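Long-range contact in possible galactose mutarotase (Streptomyces platensis subsp. rosaceus, PDB 4RNL), which probably interconverts the alpha and beta anomers of galactose or a related aldose: residues Y262-E276 with S331-R343. Numbering follows the deposited sequence.
Sequences YDPRSGRALALATTE and SYRSETVYAFSVR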
# COMPACT_ATOMS: atom_id res chain seq x y z
N TYR A 262 11.30 6.53 11.23
CA TYR A 262 11.65 6.44 12.65
C TYR A 262 10.88 7.44 13.49
O TYR A 262 10.77 8.62 13.13
CB TYR A 262 13.16 6.65 12.83
CG TYR A 262 13.61 6.71 14.27
CD1 TYR A 262 13.47 5.61 15.11
CD2 TYR A 262 14.21 7.85 14.79
CE1 TYR A 262 13.89 5.66 16.44
CE2 TYR A 262 14.64 7.91 16.11
CZ TYR A 262 14.47 6.81 16.93
OH TYR A 262 14.89 6.85 18.26
N ASP A 263 10.35 6.98 14.62
CA ASP A 263 9.74 7.88 15.61
C ASP A 263 10.64 8.04 16.83
O ASP A 263 10.76 7.10 17.63
CB ASP A 263 8.37 7.35 16.08
CG ASP A 263 7.81 8.14 17.25
OD1 ASP A 263 8.00 9.38 17.27
OD2 ASP A 263 7.20 7.54 18.16
N PRO A 264 11.25 9.22 17.00
CA PRO A 264 12.14 9.42 18.14
C PRO A 264 11.48 9.21 19.50
O PRO A 264 12.16 8.86 20.46
CB PRO A 264 12.55 10.89 18.00
CG PRO A 264 12.49 11.14 16.52
CD PRO A 264 11.31 10.34 16.04
N ARG A 265 10.17 9.43 19.59
CA ARG A 265 9.51 9.39 20.89
C ARG A 265 9.43 7.97 21.45
O ARG A 265 9.79 7.73 22.60
CB ARG A 265 8.09 9.97 20.81
CG ARG A 265 7.99 11.45 20.53
CD ARG A 265 6.65 11.95 21.04
NE ARG A 265 6.38 13.35 20.72
CZ ARG A 265 5.60 13.75 19.72
NH1 ARG A 265 5.04 12.84 18.92
NH2 ARG A 265 5.39 15.04 19.51
N SER A 266 8.93 7.05 20.63
CA SER A 266 8.71 5.67 21.04
C SER A 266 9.94 4.83 20.75
O SER A 266 10.15 3.77 21.36
CB SER A 266 7.54 5.08 20.27
OG SER A 266 7.87 4.90 18.90
N GLY A 267 10.75 5.31 19.81
CA GLY A 267 11.90 4.56 19.36
C GLY A 267 11.62 3.50 18.30
O GLY A 267 12.55 2.80 17.90
N ARG A 268 10.38 3.39 17.84
CA ARG A 268 10.05 2.40 16.81
C ARG A 268 10.63 2.79 15.46
O ARG A 268 10.58 3.96 15.07
CB ARG A 268 8.53 2.19 16.68
CG ARG A 268 7.90 1.55 17.92
CD ARG A 268 6.51 0.97 17.61
NE ARG A 268 5.83 0.52 18.83
CZ ARG A 268 5.21 1.32 19.68
NH1 ARG A 268 5.17 2.63 19.46
NH2 ARG A 268 4.63 0.82 20.76
N ALA A 269 11.18 1.81 14.75
CA ALA A 269 11.79 2.04 13.45
C ALA A 269 11.23 1.07 12.43
O ALA A 269 10.96 -0.09 12.76
CB ALA A 269 13.30 1.89 13.53
N LEU A 270 11.07 1.54 11.20
CA LEU A 270 10.67 0.70 10.08
C LEU A 270 11.69 0.81 8.97
O LEU A 270 12.10 1.91 8.60
CB LEU A 270 9.33 1.17 9.53
CG LEU A 270 8.89 0.58 8.18
CD1 LEU A 270 8.52 -0.89 8.34
CD2 LEU A 270 7.71 1.37 7.65
N ALA A 271 12.11 -0.35 8.46
CA ALA A 271 12.90 -0.41 7.23
C ALA A 271 12.02 -1.07 6.18
O ALA A 271 11.56 -2.21 6.37
CB ALA A 271 14.18 -1.21 7.44
N LEU A 272 11.78 -0.36 5.09
CA LEU A 272 10.89 -0.83 4.03
C LEU A 272 11.75 -1.26 2.85
O LEU A 272 12.51 -0.45 2.30
CB LEU A 272 9.97 0.32 3.59
CG LEU A 272 8.82 -0.03 2.63
CD1 LEU A 272 7.89 -1.03 3.26
CD2 LEU A 272 8.03 1.21 2.20
N ALA A 273 11.62 -2.53 2.45
CA ALA A 273 12.39 -3.05 1.31
C ALA A 273 11.43 -3.46 0.21
O ALA A 273 10.33 -3.94 0.48
CB ALA A 273 13.24 -4.22 1.74
N THR A 274 11.84 -3.26 -1.05
CA THR A 274 10.94 -3.56 -2.16
C THR A 274 11.67 -3.85 -3.45
O THR A 274 12.83 -3.47 -3.63
CB THR A 274 9.93 -2.41 -2.39
OG1 THR A 274 8.90 -2.84 -3.30
CG2 THR A 274 10.62 -1.17 -2.97
N THR A 275 10.97 -4.54 -4.35
CA THR A 275 11.43 -4.77 -5.72
C THR A 275 11.00 -3.61 -6.63
O THR A 275 11.51 -3.46 -7.74
CB THR A 275 10.80 -6.04 -6.27
OG1 THR A 275 9.38 -5.98 -6.07
CG2 THR A 275 11.35 -7.27 -5.54
N GLU A 276 10.06 -2.80 -6.15
CA GLU A 276 9.44 -1.75 -6.98
C GLU A 276 10.38 -0.59 -7.29
O GLU A 276 11.31 -0.30 -6.53
CB GLU A 276 8.19 -1.22 -6.26
CG GLU A 276 7.05 -2.22 -6.18
CD GLU A 276 6.37 -2.44 -7.53
OE1 GLU A 276 6.33 -1.49 -8.34
OE2 GLU A 276 5.87 -3.56 -7.77
N SER A 331 4.90 -13.61 -15.88
CA SER A 331 4.57 -13.69 -14.46
C SER A 331 4.89 -12.37 -13.78
O SER A 331 6.05 -11.94 -13.77
CB SER A 331 5.34 -14.84 -13.79
OG SER A 331 5.22 -14.79 -12.38
N TYR A 332 3.87 -11.72 -13.23
CA TYR A 332 4.06 -10.49 -12.47
C TYR A 332 4.43 -10.88 -11.06
O TYR A 332 3.80 -11.76 -10.47
CB TYR A 332 2.75 -9.67 -12.47
CG TYR A 332 2.72 -8.48 -11.54
CD1 TYR A 332 3.17 -7.23 -11.96
CD2 TYR A 332 2.22 -8.58 -10.25
CE1 TYR A 332 3.13 -6.13 -11.12
CE2 TYR A 332 2.18 -7.49 -9.40
CZ TYR A 332 2.64 -6.26 -9.84
OH TYR A 332 2.59 -5.18 -8.99
N ARG A 333 5.47 -10.25 -10.51
CA ARG A 333 5.85 -10.48 -9.12
C ARG A 333 6.33 -9.19 -8.48
O ARG A 333 7.19 -8.50 -9.03
CB ARG A 333 6.93 -11.56 -8.99
CG ARG A 333 7.31 -11.86 -7.52
CD ARG A 333 8.52 -12.81 -7.40
NE ARG A 333 8.71 -13.27 -6.02
CZ ARG A 333 9.41 -12.61 -5.10
NH1 ARG A 333 10.00 -11.46 -5.40
NH2 ARG A 333 9.51 -13.09 -3.87
N SER A 334 5.79 -8.87 -7.32
CA SER A 334 6.25 -7.72 -6.58
C SER A 334 6.39 -8.12 -5.12
O SER A 334 5.60 -8.92 -4.62
CB SER A 334 5.26 -6.57 -6.72
OG SER A 334 5.76 -5.42 -6.05
N GLU A 335 7.40 -7.60 -4.45
CA GLU A 335 7.63 -8.00 -3.07
C GLU A 335 8.06 -6.81 -2.24
O GLU A 335 8.96 -6.06 -2.62
CB GLU A 335 8.70 -9.10 -2.99
CG GLU A 335 9.11 -9.46 -1.55
CD GLU A 335 10.20 -10.52 -1.48
OE1 GLU A 335 10.76 -10.87 -2.54
OE2 GLU A 335 10.51 -11.00 -0.36
N THR A 336 7.38 -6.63 -1.11
CA THR A 336 7.69 -5.55 -0.19
C THR A 336 7.77 -6.12 1.23
O THR A 336 7.00 -7.01 1.60
CB THR A 336 6.65 -4.41 -0.31
OG1 THR A 336 6.71 -3.85 -1.63
CG2 THR A 336 6.94 -3.30 0.71
N VAL A 337 8.76 -5.68 2.00
CA VAL A 337 8.95 -6.18 3.35
C VAL A 337 8.96 -5.01 4.31
O VAL A 337 9.67 -4.02 4.10
CB VAL A 337 10.27 -6.96 3.50
CG1 VAL A 337 10.40 -7.52 4.92
CG2 VAL A 337 10.38 -8.08 2.47
N TYR A 338 8.15 -5.10 5.36
CA TYR A 338 8.11 -4.09 6.40
C TYR A 338 8.84 -4.67 7.61
O TYR A 338 8.30 -5.53 8.29
CB TYR A 338 6.67 -3.80 6.81
CG TYR A 338 5.79 -3.21 5.72
CD1 TYR A 338 5.30 -4.00 4.69
CD2 TYR A 338 5.42 -1.87 5.77
CE1 TYR A 338 4.48 -3.46 3.70
CE2 TYR A 338 4.59 -1.33 4.80
CZ TYR A 338 4.13 -2.13 3.77
OH TYR A 338 3.32 -1.57 2.81
N ALA A 339 10.06 -4.21 7.86
CA ALA A 339 10.86 -4.74 8.96
C ALA A 339 10.90 -3.76 10.13
O ALA A 339 11.45 -2.66 10.00
CB ALA A 339 12.28 -5.08 8.49
N PHE A 340 10.32 -4.15 11.26
CA PHE A 340 10.25 -3.28 12.42
C PHE A 340 11.36 -3.58 13.41
O PHE A 340 11.77 -4.73 13.57
CB PHE A 340 8.88 -3.40 13.11
CG PHE A 340 7.73 -2.91 12.27
CD1 PHE A 340 7.13 -3.73 11.33
CD2 PHE A 340 7.27 -1.60 12.40
CE1 PHE A 340 6.08 -3.27 10.53
CE2 PHE A 340 6.22 -1.13 11.62
CZ PHE A 340 5.63 -1.96 10.68
N SER A 341 11.85 -2.54 14.07
CA SER A 341 12.89 -2.68 15.09
C SER A 341 12.79 -1.47 15.99
O SER A 341 11.82 -0.71 15.90
CB SER A 341 14.27 -2.74 14.44
OG SER A 341 14.53 -1.55 13.71
N VAL A 342 13.79 -1.26 16.84
CA VAL A 342 13.81 -0.07 17.69
C VAL A 342 15.20 0.54 17.69
O VAL A 342 16.17 -0.14 17.37
CB VAL A 342 13.39 -0.37 19.15
CG1 VAL A 342 11.94 -0.85 19.20
CG2 VAL A 342 14.32 -1.38 19.78
N ARG A 343 15.27 1.82 18.05
CA ARG A 343 16.54 2.51 18.27
C ARG A 343 16.51 3.19 19.64
O ARG A 343 15.44 3.53 20.16
CB ARG A 343 16.78 3.60 17.23
CG ARG A 343 16.66 3.18 15.79
CD ARG A 343 17.11 4.34 14.90
NE ARG A 343 16.65 4.18 13.52
CZ ARG A 343 16.55 5.18 12.65
NH1 ARG A 343 16.87 6.41 13.02
NH2 ARG A 343 16.11 4.96 11.42
OXT ARG A 343 17.56 3.43 20.23
O HOH W 1 14.46 3.08 10.38
O HOH W 2 3.74 -3.03 -9.60
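Tyr262 carries the guanidinium of the C-terminal Arg343 flat on one ring face. The planes are 11° apart, and Arg343 CZ lies off-centre, 4.2 Å from the ring centroid. Arg343 CD also sits over this face. With an alanine for Tyr262 the guanidinium is likely to lose its stacking surface and be held less firmly. A water links Arg343 NH2 to Leu270 O. Gly267 O accepts a hydrogen bond from Arg343 N. From Ala269 to Ala273 the strands pair antiparallel, with six backbone hydrogen bonds. Leu270 CD1 sits over the Phe340 ring, 4.0 Å from its centroid, and at the edge of Tyr338. Leu272, with CG anti to its backbone N (chi1 -171°), sets CD1 over the Tyr338 face, 3.7 Å from the centroid. Thr274 OG1 and Thr336 OG1 hydrogen-bond at 2.9 Å, and Thr309 of strand 305-310 binds Thr336 OG1. Thr275 OG1 accepts from Glu335 N at 3.0 Å. Ser334 OG donates to the anti lone pair of Glu276 OE2, 2.5 Å away; His311 binds Glu276 OE1. The contact joins two central strands of the large antiparallel sheet in this beta-sandwich fold. Its chemistry implies an apolar middle between polar ends, with Glu276 fixed through both oxygens.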